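Local coordinates for alpha-1,3-glucanase (Streptomyces thermodiastaticus, PDB 7C7D), which hydrolyses alpha-1,3-glucosidic linkages within alpha-1,3-glucan as a thermostable glycoside hydrolase of family GH87, at residues A[443-448]-A[479-484]; A[212-217]-A[229-234]; A[125-130]-A[136-141]; A[148-151]-A[155-158]. One frame throughout, in Å; residues are numbered along the deposited sequence. Where two conformers were deposited one is given.

Contact 1. Residues A[443-448]-A[479-484]; sequences FHPLAG and YDSAIE
L446 and I483 make the apolar part of this meeting of two loops. Their side chains run side by side and point the same way, and L446 CD1 reaches I483 CD1 at 3.9 Å. L446 CG and I483 CG1 both stand anti to the carbonyl carbon of their own residue, and the second torsions (160° in L446, -64° in I483) then bring the CD1 methyls together in a buried spot. Nearer the surface, the hydroxyl of S481 comes up to the proline ring. S481 OG lies 3.7 Å from P445 CB and 3.8 Å from P445 CG, a van der Waals approach to the ring carbons. With chi1 at 65°, OG sits between the backbone N and the carbonyl carbon of S481, and from there it faces the ring. The loops belong to successive coils of the parallel beta-helix: 443-448 leads into strand 449-458, while residues 479-484 lead into the neighbouring parallel strand 486-495. Polar links between the backbones run through two waters. Water 1 donates to L446 O at 2.7 Å and accepts from E484 N at 2.9 Å. Water 2 accepts from G448 N at 3.0 Å and donates to E484 O at 2.9 Å, beside the corner the chain turns at G448. N436, earlier in the first loop, bonds to both segments: OD1 accepts from L446 N and ND2 donates to S481 O.

Contact 2. Residues A[212-217]-A[229-234]; sequences TDKGAD and RDAIAA
K214 lays its aliphatic chain along helix 225-234 and makes every direct contact between loop 212-217 and that helix. A lone helix near the first strands of a pectate lyase-like right-handed parallel beta-helix probably caps its N-terminal end, and this contact joins that helix to the loop leaving strand 209-210. The loop starts with a turn: T212 O takes a weak bond from G215 N at 3.2 Å, while T212 OG1 is held by S210 OG. The side chain of K214 bends at its second torsion (chi2 -68°) and then runs extended. K214 CB meets D230 CB at 4.3 Å, K214 CG meets A231 CB at 4.0 Å, and K214 CE touches A234 CB at 3.9 Å, one helical turn further on. The ammonium passes D230 without pairing; K214 NZ stays 6.8 Å from D230 OD2. At G215 the backbone angles would jam a side chain against K214 O, and A216 rests on V211, which A231 of the helix also touches. D230 OD1 is bonded to Q226 NE2, and its other oxygen faces the loop through a water, which donates to K214 O at 2.6 Å and to D230 OD2 at 2.8 Å.

Contact 3. Residues A[125-130]-A[136-141]; sequences TLDVYV and DRSLTV
The flat groups that meet across this hairpin are the peptides of L126 and L139 and the carboxylate of D127. L126 N donates to L139 O at 2.8 Å, lying in the carbonyl plane. The return bond, L139 N to L126 O, is also 2.8 Å; it is straighter at the hydrogen, but its donor is tilted 19° from the carbonyl plane. T125 CA adds a CA-H...O contact to L139 O at 3.1 Å. D127 OD1 lies 3.6 Å from S138 CB, on the sheet face shared with T125. There S138 OG, in one of two conformers, lies against T125 CB and CG2, while T125 OG1 bonds to N185 ND2. The other face is apolar. L126 CB meets L139 CB at 4.1 Å and V141 CG1 at 4.2 Å. V128 crosses L139 at a slant: with its CG1 anti to the backbone N (chi1 -175°), V128 CG2 is left to meet L139 CD1 at 3.9 Å. Near V128 the backbones part, and a water bridges V128 N, at 2.9 Å, and R137 O. The strands run antiparallel with 149° between their directions. Strand 133-142 forms an outer edge of a five-stranded antiparallel sheet, strand 178-183 flanks 123-130 on its other side, and L139 packs on T165 and L167 of strand 163-169, part of the second antiparallel sheet of this domain.

Contact 4. Residues A[148-151]-A[155-158]; sequences VDTG and GAKT
T158 crosses the side chain of D149 at an angle, and all three of its side-chain atoms lie near one carboxylate oxygen. Starting at the root, T158 CB lies 3.3 Å from D149 OD1. The hydroxyl branch then makes the key bond: T158 OG1 donates to D149 OD1 at 2.6 Å, a short hydrogen bond that uses the syn lone pair of the oxygen. The torsion explains the reach, since OG1 stands anti to the carbonyl carbon of T158 and beside its backbone N (chi1 -51°). The methyl branch is close to the same oxygen, T158 CG2 to D149 OD1 being 3.4 Å, and has V148 O as a further neighbour at 3.8 Å. Behind CB, T158 CA sends a CA-H...O contact to V148 O at 3.5 Å. A second touch lies further along, where the A156 methyl faces the T150 hydroxyl, with A156 CB 3.6 Å from T150 OG1. T150 OG1 is buried there and has no polar partner in the model. H159 bonds to both segments: backbone to backbone with V148, and ND1 to K157 O. The whole is a long loop between strands 133-142 and 163-169 of the N-terminal beta-rich domain, folded back on itself with one side-chain hydrogen bond, T158 to D149, between the two segments; T150 also touches R300, so the loop lies against the beta-helix that forms the second domain.

Contacts 3 and 4 belong to the N-terminal domain, contacts 1 and 2 to the beta-helix. The calcium, bound by E63, E65, S88, Q91 and D191, is in the N-terminal domain, and the L126 side chain of contact 3 is about 13 Å from it. Contact 4, through T150, meets the beta-helix; its nearest atoms are about 12 Å from contact 1 and about 15 Å from contact 3. Contacts 1 and 3 fall on opposite sides of the chain's centre, their centres 50 Å apart. Contact 2, at the start of the beta-helix, and contact 1, in later coils, are 47 Å apart between centres. None of the four touches another.

Contact 1. Residues A[443-448]-A[479-484]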
loop_
_atom_site.group_PDB
_atom_site.type_symbol
_atom_site.label_atom_id
_atom_site.label_comp_id
_atom_site.label_asym_id
_atom_site.label_seq_id
_atom_site.Cartn_x
_atom_site.Cartn_y
_atom_site.Cartn_z
ATOM N N PHE A 443 0.799 -22.758 9.581
ATOM C CA PHE A 443 1.554 -21.517 9.551
ATOM C C PHE A 443 3.027 -21.802 9.805
ATOM O O PHE A 443 3.382 -22.709 10.560
ATOM C CB PHE A 443 1.018 -20.578 10.628
ATOM C CG PHE A 443 1.751 -19.269 10.727
ATOM C CD1 PHE A 443 1.644 -18.314 9.723
ATOM C CD2 PHE A 443 2.536 -18.981 11.837
ATOM C CE1 PHE A 443 2.315 -17.100 9.816
ATOM C CE2 PHE A 443 3.198 -17.765 11.942
ATOM C CZ PHE A 443 3.089 -16.827 10.932
ATOM N N HIS A 444 3.884 -21.019 9.160
ATOM C CA HIS A 444 5.332 -21.172 9.310
ATOM C C HIS A 444 5.914 -19.924 9.950
ATOM O O HIS A 444 6.049 -18.887 9.281
ATOM C CB HIS A 444 5.963 -21.445 7.952
ATOM C CG HIS A 444 5.524 -22.751 7.379
ATOM N ND1 HIS A 444 6.249 -23.912 7.538
ATOM C CD2 HIS A 444 4.395 -23.098 6.716
ATOM C CE1 HIS A 444 5.601 -24.913 6.969
ATOM N NE2 HIS A 444 4.473 -24.446 6.462
ATOM N N PRO A 445 6.262 -19.972 11.234
ATOM C CA PRO A 445 6.737 -18.767 11.925
ATOM C C PRO A 445 8.055 -18.253 11.363
ATOM O O PRO A 445 8.755 -18.923 10.602
ATOM C CB PRO A 445 6.902 -19.228 13.376
ATOM C CG PRO A 445 6.058 -20.449 13.497
ATOM C CD PRO A 445 6.087 -21.111 12.152
ATOM N N LEU A 446 8.382 -17.021 11.762
ATOM C CA LEU A 446 9.601 -16.365 11.304
ATOM C C LEU A 446 10.817 -17.254 11.539
ATOM O O LEU A 446 10.973 -17.857 12.607
ATOM C CB LEU A 446 9.786 -15.052 12.067
ATOM C CG LEU A 446 8.667 -14.018 11.903
ATOM C CD1 LEU A 446 8.702 -13.012 13.048
ATOM C CD2 LEU A 446 8.764 -13.306 10.561
ATOM N N ALA A 447 11.681 -17.334 10.526
ATOM C CA ALA A 447 12.877 -18.162 10.611
ATOM C C ALA A 447 14.014 -17.500 9.845
ATOM O O ALA A 447 13.800 -16.696 8.932
ATOM C CB ALA A 447 12.639 -19.575 10.062
ATOM N N GLY A 448 15.234 -17.878 10.210
ATOM C CA GLY A 448 16.406 -17.339 9.538
ATOM C C GLY A 448 16.667 -15.923 9.983
ATOM O O GLY A 448 16.707 -15.636 11.183
ATOM N N TYR A 479 3.263 -13.009 18.414
ATOM C CA TYR A 479 1.851 -13.180 18.750
ATOM C C TYR A 479 1.524 -14.623 19.136
ATOM O O TYR A 479 1.021 -14.885 20.235
ATOM C CB TYR A 479 0.991 -12.687 17.586
ATOM C CG TYR A 479 -0.478 -12.518 17.912
ATOM C CD1 TYR A 479 -1.296 -13.622 18.147
ATOM C CD2 TYR A 479 -1.056 -11.256 17.962
ATOM C CE1 TYR A 479 -2.633 -13.472 18.441
ATOM C CE2 TYR A 479 -2.405 -11.099 18.250
ATOM C CZ TYR A 479 -3.183 -12.214 18.492
ATOM O OH TYR A 479 -4.526 -12.090 18.781
ATOM N N ASP A 480 1.780 -15.575 18.242
ATOM C CA ASP A 480 1.477 -16.972 18.532
ATOM C C ASP A 480 2.702 -17.815 18.854
ATOM O O ASP A 480 2.547 -18.983 19.235
ATOM C CB ASP A 480 0.672 -17.608 17.387
ATOM C CG ASP A 480 -0.758 -17.099 17.340
ATOM O OD1 ASP A 480 -1.496 -17.309 18.330
ATOM O OD2 ASP A 480 -1.133 -16.470 16.326
ATOM N N SER A 481 3.905 -17.257 18.731
ATOM C CA SER A 481 5.121 -17.977 19.080
ATOM C C SER A 481 6.259 -16.975 19.221
ATOM O O SER A 481 6.198 -15.859 18.703
ATOM C CB SER A 481 5.465 -19.061 18.049
ATOM O OG SER A 481 5.770 -18.495 16.785
ATOM N N ALA A 482 7.294 -17.391 19.944
ATOM C CA ALA A 482 8.457 -16.553 20.192
ATOM C C ALA A 482 9.229 -16.294 18.901
ATOM O O ALA A 482 9.169 -17.061 17.936
ATOM C CB ALA A 482 9.375 -17.238 21.199
ATOM N N ILE A 483 9.971 -15.188 18.892
ATOM C CA ILE A 483 10.788 -14.826 17.737
ATOM C C ILE A 483 12.012 -15.738 17.705
ATOM O O ILE A 483 12.938 -15.580 18.507
ATOM C CB ILE A 483 11.201 -13.351 17.777
ATOM C CG1 ILE A 483 9.984 -12.435 17.996
ATOM C CG2 ILE A 483 11.976 -12.986 16.521
ATOM C CD1 ILE A 483 8.940 -12.451 16.894
ATOM N N GLU A 484 12.020 -16.699 16.777
ATOM C CA GLU A 484 13.145 -17.613 16.634
ATOM C C GLU A 484 14.056 -17.249 15.474
ATOM O O GLU A 484 15.113 -17.873 15.310
ATOM C CB GLU A 484 12.656 -19.062 16.495
ATOM C CG GLU A 484 11.661 -19.491 17.569
ATOM C CD GLU A 484 12.263 -19.590 18.961
ATOM O OE1 GLU A 484 13.487 -19.402 19.119
ATOM O OE2 GLU A 484 11.495 -19.857 19.913
HETATM O O HOH W 1 9.827 -17.330 15.030
HETATM O O HOH W 2 15.468 -19.322 12.796
#

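Contact 2. Residues A[212-217]-A[229-234]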
loop_
_atom_site.group_PDB
_atom_site.type_symbol
_atom_site.label_atom_id
_atom_site.label_comp_id
_atom_site.label_asym_id
_atom_site.label_seq_id
_atom_site.Cartn_x
_atom_site.Cartn_y
_atom_site.Cartn_z
ATOM N N THR A 212 -7.250 -7.447 -30.769
ATOM C CA THR A 212 -8.318 -7.006 -31.660
ATOM C C THR A 212 -8.398 -7.868 -32.912
ATOM O O THR A 212 -9.477 -8.011 -33.496
ATOM C CB THR A 212 -8.168 -5.522 -32.007
ATOM O OG1 THR A 212 -6.874 -5.281 -32.571
ATOM C CG2 THR A 212 -8.347 -4.669 -30.759
ATOM N N ASP A 213 -7.278 -8.458 -33.332
ATOM C CA ASP A 213 -7.316 -9.401 -34.442
ATOM C C ASP A 213 -8.028 -10.694 -34.068
ATOM O O ASP A 213 -8.466 -11.428 -34.959
ATOM C CB ASP A 213 -5.898 -9.697 -34.938
ATOM C CG ASP A 213 -5.262 -8.507 -35.635
ATOM O OD1 ASP A 213 -5.985 -7.533 -35.936
ATOM O OD2 ASP A 213 -4.041 -8.548 -35.889
ATOM N N LYS A 214 -8.157 -10.984 -32.776
ATOM C CA LYS A 214 -8.876 -12.153 -32.295
ATOM C C LYS A 214 -10.287 -11.817 -31.837
ATOM O O LYS A 214 -10.934 -12.647 -31.189
ATOM C CB LYS A 214 -8.097 -12.832 -31.167
ATOM C CG LYS A 214 -6.726 -13.334 -31.583
ATOM C CD LYS A 214 -6.842 -14.499 -32.552
ATOM C CE LYS A 214 -5.478 -14.993 -32.995
ATOM N NZ LYS A 214 -5.601 -16.201 -33.861
ATOM N N GLY A 215 -10.775 -10.622 -32.148
ATOM C CA GLY A 215 -12.150 -10.267 -31.880
ATOM C C GLY A 215 -12.391 -9.422 -30.651
ATOM O O GLY A 215 -13.553 -9.210 -30.292
ATOM N N ALA A 216 -11.343 -8.936 -29.992
ATOM C CA ALA A 216 -11.543 -8.084 -28.828
ATOM C C ALA A 216 -12.162 -6.761 -29.255
ATOM O O ALA A 216 -11.867 -6.237 -30.335
ATOM C CB ALA A 216 -10.215 -7.827 -28.116
ATOM N N ASP A 217 -13.036 -6.224 -28.401
ATOM C CA ASP A 217 -13.740 -4.985 -28.692
ATOM C C ASP A 217 -13.083 -3.859 -27.909
ATOM O O ASP A 217 -13.310 -3.744 -26.695
ATOM C CB ASP A 217 -15.215 -5.118 -28.302
ATOM C CG ASP A 217 -15.978 -3.806 -28.411
ATOM O OD1 ASP A 217 -15.473 -2.850 -29.038
ATOM O OD2 ASP A 217 -17.093 -3.735 -27.857
ATOM N N ARG A 229 -8.179 -14.883 -24.464
ATOM C CA ARG A 229 -7.858 -16.301 -24.361
ATOM C C ARG A 229 -7.308 -16.830 -25.681
ATOM O O ARG A 229 -6.293 -17.537 -25.707
ATOM C CB ARG A 229 -9.137 -17.031 -23.964
ATOM C CG ARG A 229 -9.022 -18.459 -23.517
ATOM C CD ARG A 229 -10.398 -18.857 -23.006
ATOM N NE ARG A 229 -10.511 -20.261 -22.650
ATOM C CZ ARG A 229 -11.672 -20.902 -22.581
ATOM N NH1 ARG A 229 -12.798 -20.255 -22.853
ATOM N NH2 ARG A 229 -11.708 -22.183 -22.247
ATOM N N ASP A 230 -7.962 -16.481 -26.792
ATOM C CA ASP A 230 -7.510 -16.942 -28.104
ATOM C C ASP A 230 -6.146 -16.362 -28.459
ATOM O O ASP A 230 -5.305 -17.054 -29.044
ATOM C CB ASP A 230 -8.537 -16.573 -29.175
ATOM C CG ASP A 230 -9.834 -17.351 -29.043
ATOM O OD1 ASP A 230 -9.845 -18.397 -28.363
ATOM O OD2 ASP A 230 -10.845 -16.916 -29.633
ATOM N N ALA A 231 -5.912 -15.088 -28.133
ATOM C CA ALA A 231 -4.621 -14.478 -28.432
ATOM C C ALA A 231 -3.507 -15.142 -27.636
ATOM O O ALA A 231 -2.427 -15.412 -28.174
ATOM C CB ALA A 231 -4.673 -12.977 -28.153
ATOM N N ILE A 232 -3.754 -15.416 -26.353
ATOM C CA ILE A 232 -2.758 -16.086 -25.521
ATOM C C ILE A 232 -2.394 -17.443 -26.109
ATOM O O ILE A 232 -1.213 -17.805 -26.196
ATOM C CB ILE A 232 -3.264 -16.193 -24.071
ATOM C CG1 ILE A 232 -3.298 -14.805 -23.428
ATOM C CG2 ILE A 232 -2.400 -17.154 -23.257
ATOM C CD1 ILE A 232 -4.043 -14.766 -22.108
ATOM N N ALA A 233 -3.402 -18.208 -26.538
ATOM C CA ALA A 233 -3.137 -19.510 -27.139
ATOM C C ALA A 233 -2.343 -19.383 -28.433
ATOM O O ALA A 233 -1.512 -20.245 -28.738
ATOM C CB ALA A 233 -4.453 -20.256 -27.378
ATOM N N ALA A 234 -2.570 -18.313 -29.197
ATOM C CA ALA A 234 -1.896 -18.125 -30.477
ATOM C C ALA A 234 -0.515 -17.497 -30.344
ATOM O O ALA A 234 0.236 -17.478 -31.326
ATOM C CB ALA A 234 -2.756 -17.263 -31.402
HETATM O O HOH W 3 -12.347 -14.529 -30.026
#

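Contact 3. Residues A[125-130]-A[136-141]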
loop_
_atom_site.group_PDB
_atom_site.type_symbol
_atom_site.label_atom_id
_atom_site.label_comp_id
_atom_site.label_asym_id
_atom_site.label_seq_id
_atom_site.Cartn_x
_atom_site.Cartn_y
_atom_site.Cartn_z
ATOM N N THR A 125 -18.501 15.723 -11.211
ATOM C CA THR A 125 -17.253 15.957 -11.908
ATOM C C THR A 125 -16.505 17.073 -11.207
ATOM O O THR A 125 -17.060 17.810 -10.392
ATOM C CB THR A 125 -17.472 16.323 -13.379
ATOM O OG1 THR A 125 -18.351 17.449 -13.455
ATOM C CG2 THR A 125 -18.072 15.154 -14.145
ATOM N N LEU A 126 -15.225 17.178 -11.538
ATOM C CA LEU A 126 -14.347 18.211 -11.012
ATOM C C LEU A 126 -13.653 18.840 -12.209
ATOM O O LEU A 126 -12.971 18.142 -12.966
ATOM C CB LEU A 126 -13.334 17.572 -10.059
ATOM C CG LEU A 126 -12.451 18.463 -9.189
ATOM C CD1 LEU A 126 -13.252 19.413 -8.316
ATOM C CD2 LEU A 126 -11.563 17.584 -8.326
ATOM N N ASP A 127 -13.859 20.140 -12.406
ATOM C CA ASP A 127 -13.289 20.809 -13.565
ATOM C C ASP A 127 -11.796 21.040 -13.366
ATOM O O ASP A 127 -11.311 21.169 -12.240
ATOM C CB ASP A 127 -13.989 22.146 -13.822
ATOM C CG ASP A 127 -15.324 21.982 -14.533
ATOM O OD1 ASP A 127 -15.674 20.841 -14.896
ATOM O OD2 ASP A 127 -16.015 23.002 -14.748
ATOM N N VAL A 128 -11.067 21.080 -14.480
ATOM C CA VAL A 128 -9.623 21.278 -14.486
ATOM C C VAL A 128 -9.307 22.500 -15.337
ATOM O O VAL A 128 -9.758 22.599 -16.484
ATOM C CB VAL A 128 -8.879 20.034 -15.008
ATOM C CG1 VAL A 128 -7.375 20.221 -14.884
ATOM C CG2 VAL A 128 -9.323 18.783 -14.250
ATOM N N TYR A 129 -8.541 23.426 -14.767
ATOM C CA TYR A 129 -8.049 24.599 -15.470
ATOM C C TYR A 129 -6.532 24.530 -15.484
ATOM O O TYR A 129 -5.911 24.065 -14.521
ATOM C CB TYR A 129 -8.472 25.890 -14.756
ATOM C CG TYR A 129 -9.951 26.207 -14.827
ATOM C CD1 TYR A 129 -10.881 25.444 -14.134
ATOM C CD2 TYR A 129 -10.415 27.283 -15.576
ATOM C CE1 TYR A 129 -12.231 25.736 -14.193
ATOM C CE2 TYR A 129 -11.763 27.582 -15.642
ATOM C CZ TYR A 129 -12.667 26.805 -14.950
ATOM O OH TYR A 129 -14.009 27.101 -15.012
ATOM N N VAL A 130 -5.936 24.987 -16.578
ATOM C CA VAL A 130 -4.491 25.121 -16.680
ATOM C C VAL A 130 -4.215 26.561 -17.077
ATOM O O VAL A 130 -4.571 26.984 -18.184
ATOM C CB VAL A 130 -3.884 24.144 -17.693
ATOM C CG1 VAL A 130 -2.422 24.483 -17.913
ATOM C CG2 VAL A 130 -4.053 22.702 -17.217
ATOM N N ASP A 136 -10.984 21.002 -21.629
ATOM C CA ASP A 136 -12.214 20.511 -22.233
ATOM C C ASP A 136 -12.602 19.122 -21.758
ATOM O O ASP A 136 -13.402 18.447 -22.411
ATOM C CB ASP A 136 -12.112 20.527 -23.748
ATOM C CG ASP A 136 -11.030 19.628 -24.265
ATOM O OD1 ASP A 136 -10.234 19.091 -23.460
ATOM O OD2 ASP A 136 -10.988 19.463 -25.496
ATOM N N ARG A 137 -12.025 18.669 -20.658
ATOM C CA ARG A 137 -12.478 17.461 -20.000
ATOM C C ARG A 137 -12.410 17.723 -18.511
ATOM O O ARG A 137 -11.716 18.632 -18.048
ATOM C CB ARG A 137 -11.577 16.279 -20.309
ATOM C CG ARG A 137 -11.865 15.543 -21.571
ATOM C CD ARG A 137 -10.629 14.776 -22.037
ATOM N NE ARG A 137 -9.556 15.647 -22.536
ATOM C CZ ARG A 137 -8.703 16.374 -21.807
ATOM N NH1 ARG A 137 -8.677 16.317 -20.483
ATOM N NH2 ARG A 137 -7.805 17.122 -22.423
ATOM N N SER A 138 -13.140 16.916 -17.763
ATOM C CA SER A 138 -13.193 17.041 -16.320
ATOM C C SER A 138 -12.870 15.694 -15.697
ATOM O O SER A 138 -12.868 14.658 -16.369
ATOM C CB SER A 138 -14.581 17.497 -15.862
ATOM O OG SER A 138 -15.562 16.568 -16.277
ATOM N N LEU A 139 -12.589 15.720 -14.404
ATOM C CA LEU A 139 -12.358 14.495 -13.660
ATOM C C LEU A 139 -13.697 13.959 -13.177
ATOM O O LEU A 139 -14.527 14.717 -12.667
ATOM C CB LEU A 139 -11.460 14.770 -12.456
ATOM C CG LEU A 139 -10.010 15.143 -12.753
ATOM C CD1 LEU A 139 -9.436 15.955 -11.606
ATOM C CD2 LEU A 139 -9.184 13.898 -13.004
ATOM N N THR A 140 -13.912 12.662 -13.344
ATOM C CA THR A 140 -15.086 12.019 -12.773
ATOM C C THR A 140 -14.826 11.733 -11.301
ATOM O O THR A 140 -13.799 11.149 -10.950
ATOM C CB THR A 140 -15.384 10.720 -13.518
ATOM O OG1 THR A 140 -15.628 11.016 -14.899
ATOM C CG2 THR A 140 -16.601 10.016 -12.918
ATOM N N VAL A 141 -15.744 12.155 -10.438
ATOM C CA VAL A 141 -15.627 11.921 -9.006
ATOM C C VAL A 141 -16.871 11.188 -8.528
ATOM O O VAL A 141 -17.995 11.519 -8.924
ATOM C CB VAL A 141 -15.399 13.222 -8.207
ATOM C CG1 VAL A 141 -13.992 13.761 -8.451
ATOM C CG2 VAL A 141 -16.429 14.273 -8.567
HETATM O O HOH W 4 -12.486 21.089 -17.051
#

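Contact 4. Residues A[148-151]-A[155-158]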
loop_
_atom_site.group_PDB
_atom_site.type_symbol
_atom_site.label_atom_id
_atom_site.label_comp_id
_atom_site.label_asym_id
_atom_site.label_seq_id
_atom_site.Cartn_x
_atom_site.Cartn_y
_atom_site.Cartn_z
ATOM N N VAL A 148 -16.729 1.643 2.791
ATOM C CA VAL A 148 -16.688 0.192 2.880
ATOM C C VAL A 148 -16.814 -0.199 4.343
ATOM O O VAL A 148 -16.083 0.317 5.198
ATOM C CB VAL A 148 -15.374 -0.343 2.284
ATOM C CG1 VAL A 148 -15.237 -1.836 2.516
ATOM C CG2 VAL A 148 -15.284 -0.005 0.802
ATOM N N ASP A 149 -17.730 -1.120 4.626
ATOM C CA ASP A 149 -17.883 -1.705 5.947
ATOM C C ASP A 149 -17.278 -3.101 5.956
ATOM O O ASP A 149 -17.439 -3.869 5.000
ATOM C CB ASP A 149 -19.362 -1.821 6.308
ATOM C CG ASP A 149 -19.952 -0.514 6.780
ATOM O OD1 ASP A 149 -19.183 0.355 7.234
ATOM O OD2 ASP A 149 -21.190 -0.362 6.701
ATOM N N THR A 150 -16.576 -3.424 7.044
ATOM C CA THR A 150 -16.063 -4.772 7.291
ATOM C C THR A 150 -16.377 -5.134 8.746
ATOM O O THR A 150 -15.488 -5.179 9.598
ATOM C CB THR A 150 -14.561 -4.871 6.993
ATOM O OG1 THR A 150 -13.842 -3.948 7.822
ATOM C CG2 THR A 150 -14.265 -4.566 5.525
ATOM N N GLY A 151 -17.659 -5.391 9.023
ATOM C CA GLY A 151 -18.099 -5.649 10.384
ATOM C C GLY A 151 -17.506 -6.894 11.010
ATOM O O GLY A 151 -17.514 -7.022 12.241
ATOM N N GLY A 155 -13.113 -4.171 15.666
ATOM C CA GLY A 155 -12.559 -2.852 15.842
ATOM C C GLY A 155 -12.581 -1.982 14.607
ATOM O O GLY A 155 -12.368 -0.770 14.722
ATOM N N ALA A 156 -12.831 -2.552 13.431
ATOM C CA ALA A 156 -12.885 -1.751 12.219
ATOM C C ALA A 156 -14.152 -0.907 12.203
ATOM O O ALA A 156 -15.205 -1.322 12.698
ATOM C CB ALA A 156 -12.845 -2.651 10.984
ATOM N N LYS A 157 -14.038 0.293 11.651
ATOM C CA LYS A 157 -15.161 1.181 11.400
ATOM C C LYS A 157 -15.293 1.371 9.897
ATOM O O LYS A 157 -14.410 0.975 9.132
ATOM C CB LYS A 157 -14.948 2.539 12.085
ATOM C CG LYS A 157 -14.953 2.463 13.604
ATOM C CD LYS A 157 -14.831 3.846 14.227
ATOM C CE LYS A 157 -15.067 3.789 15.730
ATOM N NZ LYS A 157 -13.914 3.168 16.440
ATOM N N THR A 158 -16.409 1.971 9.468
ATOM C CA THR A 158 -16.562 2.327 8.063
ATOM C C THR A 158 -15.321 3.073 7.602
ATOM O O THR A 158 -14.778 3.919 8.324
ATOM C CB THR A 158 -17.780 3.226 7.853
ATOM O OG1 THR A 158 -18.928 2.635 8.464
ATOM C CG2 THR A 158 -18.048 3.407 6.360
#